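PDB 4CJX: C-1-tetrahydrofolate synthase, cytoplasmic, putative from Trypanosoma brucei, which probably catalyses, as a homodimer, the NADP-dependent oxidation of methylenetetrahydrofolate and the hydrolysis of the resulting methenyl form in one-carbon metabolism. Local coordinates for residues B[227-240]-B[247-260]. Sequence-based numbering, arbitrary orientation. Where two conformers were deposited one is given.
Sequences VRASDIVVSAAGQP and WIKLGAAVIDVGTT
The carbonyl oxygen of Ser-235 is gripped twice: the backbone N of Val-257 donates to it at 2.8 Å, and that of Gly-258 adds a weak bond. Here ends the parallel ladder joining 232-235 to 253-256, neighbouring inner strands in the Rossmann-type sheet of the NAD(P)-binding domain. Earlier rungs are straighter, Ile-255 N reaching Val-233 O at 2.7 Å with an N-H...O angle of 172°. At the end of strand 253-256, Asp-256 OD1 accepts from Gly-258 N, two residues on, in an Asx turn, while its carboxylate also takes the backbone N atoms of Asp-276 and Val-277; Ser-235 OG bonds to Asp-276 as well.

Val-257 lays CB against the CB of Ala-236 (3.7 Å), and its CG2 meets Val-234 CG1; Val-171 of helix 166-178 touches both Val-234 and Val-257. At the other end Lys-249, with CG anti to the backbone N (chi1 179°) and the rest of its chain extended, runs alongside Asp-231. Its NZ reaches Asp-231 OD1 at 2.9 Å from above the carboxylate plane, whereas OD2 is bonded by Arg-186 N. One water donates to the carbonyls of Val-227 and Ser-230 and accepts from Lys-249 N, bridging where no direct backbone bond forms. Nearby, Val-227 CG1 presses on Trp-247 CB (3.6 Å); Trp-247 also touches Leu-220, Ile-223 and Ala-224 of the same helix, 220-228.

Backbone bonds thus set the register of the parallel pair, while a water and a salt bridge join the chains before the strands and the shared Ser-235 carbonyl joins them after.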
loop_
_atom_site.group_PDB
_atom_site.type_symbol
_atom_site.label_atom_id
_atom_site.label_comp_id
_atom_site.label_asym_id
_atom_site.label_seq_id
_atom_site.Cartn_x
_atom_site.Cartn_y
_atom_site.Cartn_z
ATOM N N VAL B 227 6.237 6.074 19.722
ATOM C CA VAL B 227 5.015 6.716 20.239
ATOM C C VAL B 227 5.380 8.064 20.899
ATOM O O VAL B 227 4.652 9.045 20.748
ATOM C CB VAL B 227 4.269 5.807 21.274
ATOM C CG1 VAL B 227 3.213 6.579 22.040
ATOM C CG2 VAL B 227 3.650 4.593 20.597
ATOM N N ARG B 228 6.494 8.099 21.627
ATOM C CA ARG B 228 6.935 9.317 22.329
ATOM C C ARG B 228 7.168 10.472 21.369
ATOM O O ARG B 228 7.033 11.654 21.723
ATOM C CB ARG B 228 8.233 9.066 23.100
ATOM C CG ARG B 228 8.052 8.359 24.428
ATOM C CD ARG B 228 9.380 8.194 25.159
ATOM N NE ARG B 228 9.223 7.276 26.285
ATOM C CZ ARG B 228 9.916 6.156 26.486
ATOM N NH1 ARG B 228 10.890 5.784 25.656
ATOM N NH2 ARG B 228 9.630 5.407 27.550
ATOM N N ALA B 229 7.537 10.138 20.145
ATOM C CA ALA B 229 7.837 11.164 19.178
ATOM C C ALA B 229 6.628 11.495 18.285
ATOM O O ALA B 229 6.733 12.344 17.400
ATOM C CB ALA B 229 9.034 10.713 18.344
ATOM N N SER B 230 5.493 10.831 18.474
ATOM C CA SER B 230 4.420 10.960 17.525
ATOM C C SER B 230 3.365 11.999 17.936
ATOM O O SER B 230 2.850 11.965 19.041
ATOM C CB SER B 230 3.744 9.605 17.296
ATOM O OG SER B 230 4.690 8.584 17.033
ATOM N N ASP B 231 3.044 12.898 17.012
ATOM C CA ASP B 231 1.941 13.841 17.150
ATOM C C ASP B 231 0.559 13.190 17.041
ATOM O O ASP B 231 -0.429 13.713 17.557
ATOM C CB ASP B 231 2.062 14.921 16.070
ATOM C CG ASP B 231 3.379 15.711 16.180
ATOM O OD1 ASP B 231 3.601 16.342 17.253
ATOM O OD2 ASP B 231 4.184 15.684 15.207
ATOM N N ILE B 232 0.489 12.079 16.316
ATOM C CA ILE B 232 -0.760 11.381 16.105
ATOM C C ILE B 232 -0.535 9.882 16.246
ATOM O O ILE B 232 0.378 9.329 15.632
ATOM C CB ILE B 232 -1.348 11.673 14.712
ATOM C CG1 ILE B 232 -1.779 13.129 14.604
ATOM C CG2 ILE B 232 -2.524 10.738 14.441
ATOM C CD1 ILE B 232 -1.909 13.599 13.170
ATOM N N VAL B 233 -1.373 9.242 17.064
ATOM C CA VAL B 233 -1.282 7.813 17.295
ATOM C C VAL B 233 -2.573 7.125 16.807
ATOM O O VAL B 233 -3.672 7.450 17.276
ATOM C CB VAL B 233 -1.099 7.468 18.789
ATOM C CG1 VAL B 233 -1.144 5.947 18.976
ATOM C CG2 VAL B 233 0.189 8.077 19.379
ATOM N N VAL B 234 -2.416 6.197 15.868
ATOM C CA VAL B 234 -3.483 5.346 15.428
ATOM C C VAL B 234 -3.127 3.918 15.738
ATOM O O VAL B 234 -2.326 3.297 15.043
ATOM C CB VAL B 234 -3.750 5.446 13.921
ATOM C CG1 VAL B 234 -4.918 4.551 13.573
ATOM C CG2 VAL B 234 -4.022 6.899 13.526
ATOM N N SER B 235 -3.775 3.385 16.778
ATOM C CA SER B 235 -3.513 2.040 17.232
ATOM C C SER B 235 -4.578 1.056 16.746
ATOM O O SER B 235 -5.722 1.130 17.161
ATOM C CB SER B 235 -3.438 1.982 18.762
ATOM O OG SER B 235 -2.664 0.853 19.106
ATOM N N ALA B 236 -4.159 0.104 15.928
ATOM C CA ALA B 236 -5.063 -0.885 15.332
ATOM C C ALA B 236 -4.400 -2.255 15.346
ATOM O O ALA B 236 -4.395 -2.992 14.349
ATOM C CB ALA B 236 -5.405 -0.461 13.914
ATOM N N ALA B 237 -3.828 -2.598 16.483
ATOM C CA ALA B 237 -3.065 -3.832 16.624
ATOM C C ALA B 237 -3.851 -4.932 17.315
ATOM O O ALA B 237 -3.468 -6.072 17.219
ATOM C CB ALA B 237 -1.775 -3.555 17.390
ATOM N N GLY B 238 -4.920 -4.593 18.041
ATOM C CA GLY B 238 -5.762 -5.610 18.697
ATOM C C GLY B 238 -5.024 -6.263 19.844
ATOM O O GLY B 238 -4.915 -7.485 19.926
ATOM N N GLN B 239 -4.490 -5.421 20.721
ATOM C CA GLN B 239 -3.696 -5.866 21.844
ATOM C C GLN B 239 -4.012 -4.922 22.979
ATOM O O GLN B 239 -3.536 -3.798 22.988
ATOM C CB GLN B 239 -2.207 -5.768 21.522
ATOM C CG GLN B 239 -1.301 -6.246 22.640
ATOM C CD GLN B 239 -1.355 -7.735 22.762
ATOM O OE1 GLN B 239 -1.025 -8.455 21.818
ATOM N NE2 GLN B 239 -1.803 -8.216 23.896
ATOM N N PRO B 240 -4.813 -5.372 23.955
ATOM C CA PRO B 240 -5.203 -4.445 25.019
ATOM C C PRO B 240 -4.038 -3.967 25.866
ATOM O O PRO B 240 -3.171 -4.750 26.256
ATOM C CB PRO B 240 -6.172 -5.278 25.868
ATOM C CG PRO B 240 -6.580 -6.421 25.002
ATOM C CD PRO B 240 -5.377 -6.718 24.166
ATOM N N TRP B 247 3.779 6.948 27.434
ATOM C CA TRP B 247 4.499 7.180 26.175
ATOM C C TRP B 247 3.888 8.311 25.362
ATOM O O TRP B 247 4.518 8.853 24.463
ATOM C CB TRP B 247 4.476 5.928 25.315
ATOM C CG TRP B 247 5.029 4.714 25.941
ATOM C CD1 TRP B 247 5.869 4.630 27.040
ATOM C CD2 TRP B 247 4.852 3.396 25.472
ATOM N NE1 TRP B 247 6.175 3.320 27.285
ATOM C CE2 TRP B 247 5.555 2.543 26.338
ATOM C CE3 TRP B 247 4.145 2.841 24.393
ATOM C CZ2 TRP B 247 5.580 1.174 26.158
ATOM C CZ3 TRP B 247 4.173 1.490 24.220
ATOM C CH2 TRP B 247 4.890 0.670 25.088
ATOM N N ILE B 248 2.649 8.670 25.640
ATOM C CA ILE B 248 1.938 9.590 24.750
ATOM C C ILE B 248 2.573 10.958 24.848
ATOM O O ILE B 248 2.756 11.449 25.947
ATOM C CB ILE B 248 0.447 9.701 25.139
ATOM C CG1 ILE B 248 -0.246 8.335 25.024
ATOM C CG2 ILE B 248 -0.262 10.756 24.279
ATOM C CD1 ILE B 248 -0.281 7.733 23.640
ATOM N N LYS B 249 2.873 11.561 23.695
ATOM C CA LYS B 249 3.437 12.898 23.625
ATOM C C LYS B 249 2.380 13.915 24.030
ATOM O O LYS B 249 1.208 13.838 23.598
ATOM C CB LYS B 249 3.920 13.203 22.193
ATOM C CG LYS B 249 4.508 14.601 22.001
ATOM C CD LYS B 249 4.854 14.842 20.547
ATOM C CE LYS B 249 5.266 16.271 20.315
ATOM N NZ LYS B 249 5.948 16.367 18.996
ATOM N N LEU B 250 2.795 14.879 24.848
ATOM C CA LEU B 250 1.872 15.858 25.388
ATOM C C LEU B 250 1.213 16.600 24.230
ATOM O O LEU B 250 1.887 17.129 23.364
ATOM C CB LEU B 250 2.590 16.836 26.349
ATOM C CG LEU B 250 3.276 16.183 27.560
ATOM C CD1 LEU B 250 4.174 17.130 28.337
ATOM C CD2 LEU B 250 2.216 15.631 28.476
ATOM N N GLY B 251 -0.115 16.610 24.204
ATOM C CA GLY B 251 -0.860 17.274 23.129
ATOM C C GLY B 251 -1.095 16.410 21.892
ATOM O O GLY B 251 -1.636 16.886 20.893
ATOM N N ALA B 252 -0.737 15.134 21.949
ATOM C CA ALA B 252 -0.985 14.232 20.820
ATOM C C ALA B 252 -2.481 13.960 20.564
ATOM O O ALA B 252 -3.316 14.176 21.444
ATOM C CB ALA B 252 -0.237 12.921 21.040
ATOM N N ALA B 253 -2.815 13.483 19.358
ATOM C CA ALA B 253 -4.150 12.992 19.078
ATOM C C ALA B 253 -4.064 11.481 18.962
ATOM O O ALA B 253 -3.227 10.953 18.239
ATOM C CB ALA B 253 -4.728 13.618 17.817
ATOM N N VAL B 254 -4.894 10.778 19.728
ATOM C CA VAL B 254 -4.778 9.341 19.877
ATOM C C VAL B 254 -6.105 8.727 19.435
ATOM O O VAL B 254 -7.147 9.042 20.007
ATOM C CB VAL B 254 -4.498 9.026 21.365
ATOM C CG1 VAL B 254 -4.487 7.548 21.639
ATOM C CG2 VAL B 254 -3.173 9.661 21.783
ATOM N N ILE B 255 -6.046 7.854 18.430
ATOM C CA ILE B 255 -7.198 7.199 17.854
ATOM C C ILE B 255 -7.050 5.710 18.112
ATOM O O ILE B 255 -6.152 5.055 17.576
ATOM C CB ILE B 255 -7.315 7.404 16.339
ATOM C CG1 ILE B 255 -7.129 8.854 15.926
ATOM C CG2 ILE B 255 -8.665 6.905 15.852
ATOM C CD1 ILE B 255 -8.087 9.830 16.566
ATOM N N ASP B 256 -7.945 5.189 18.947
ATOM C CA ASP B 256 -7.895 3.810 19.381
ATOM C C ASP B 256 -8.847 2.917 18.591
ATOM O O ASP B 256 -10.048 2.878 18.863
ATOM C CB ASP B 256 -8.208 3.733 20.877
ATOM C CG ASP B 256 -7.834 2.408 21.478
ATOM O OD1 ASP B 256 -7.498 1.485 20.706
ATOM O OD2 ASP B 256 -7.873 2.277 22.735
ATOM N N VAL B 257 -8.292 2.169 17.652
ATOM C CA VAL B 257 -9.046 1.241 16.802
ATOM C C VAL B 257 -9.176 -0.171 17.397
ATOM O O VAL B 257 -9.989 -0.948 16.952
ATOM C CB VAL B 257 -8.384 1.143 15.402
ATOM C CG1 VAL B 257 -9.288 0.407 14.416
ATOM C CG2 VAL B 257 -8.066 2.532 14.886
ATOM N N GLY B 258 -8.388 -0.505 18.409
ATOM C CA GLY B 258 -8.473 -1.823 19.026
ATOM C C GLY B 258 -9.879 -2.147 19.507
ATOM O O GLY B 258 -10.569 -1.289 20.068
ATOM N N THR B 259 -10.322 -3.377 19.269
ATOM C CA THR B 259 -11.581 -3.858 19.822
ATOM C C THR B 259 -11.357 -5.306 20.222
ATOM O O THR B 259 -11.855 -6.199 19.545
ATOM C CB THR B 259 -12.711 -3.860 18.770
ATOM O OG1 THR B 259 -12.208 -4.436 17.552
ATOM C CG2 THR B 259 -13.215 -2.453 18.491
ATOM N N THR B 260 -10.604 -5.547 21.290
ATOM C CA THR B 260 -10.274 -6.900 21.671
ATOM C C THR B 260 -11.184 -7.436 22.802
ATOM O O THR B 260 -11.303 -6.810 23.853
ATOM C CB THR B 260 -8.806 -6.999 22.105
ATOM O OG1 THR B 260 -7.953 -6.566 21.033
ATOM C CG2 THR B 260 -8.444 -8.452 22.540
HETATM O O HOH W 1 2.370 10.217 21.200
#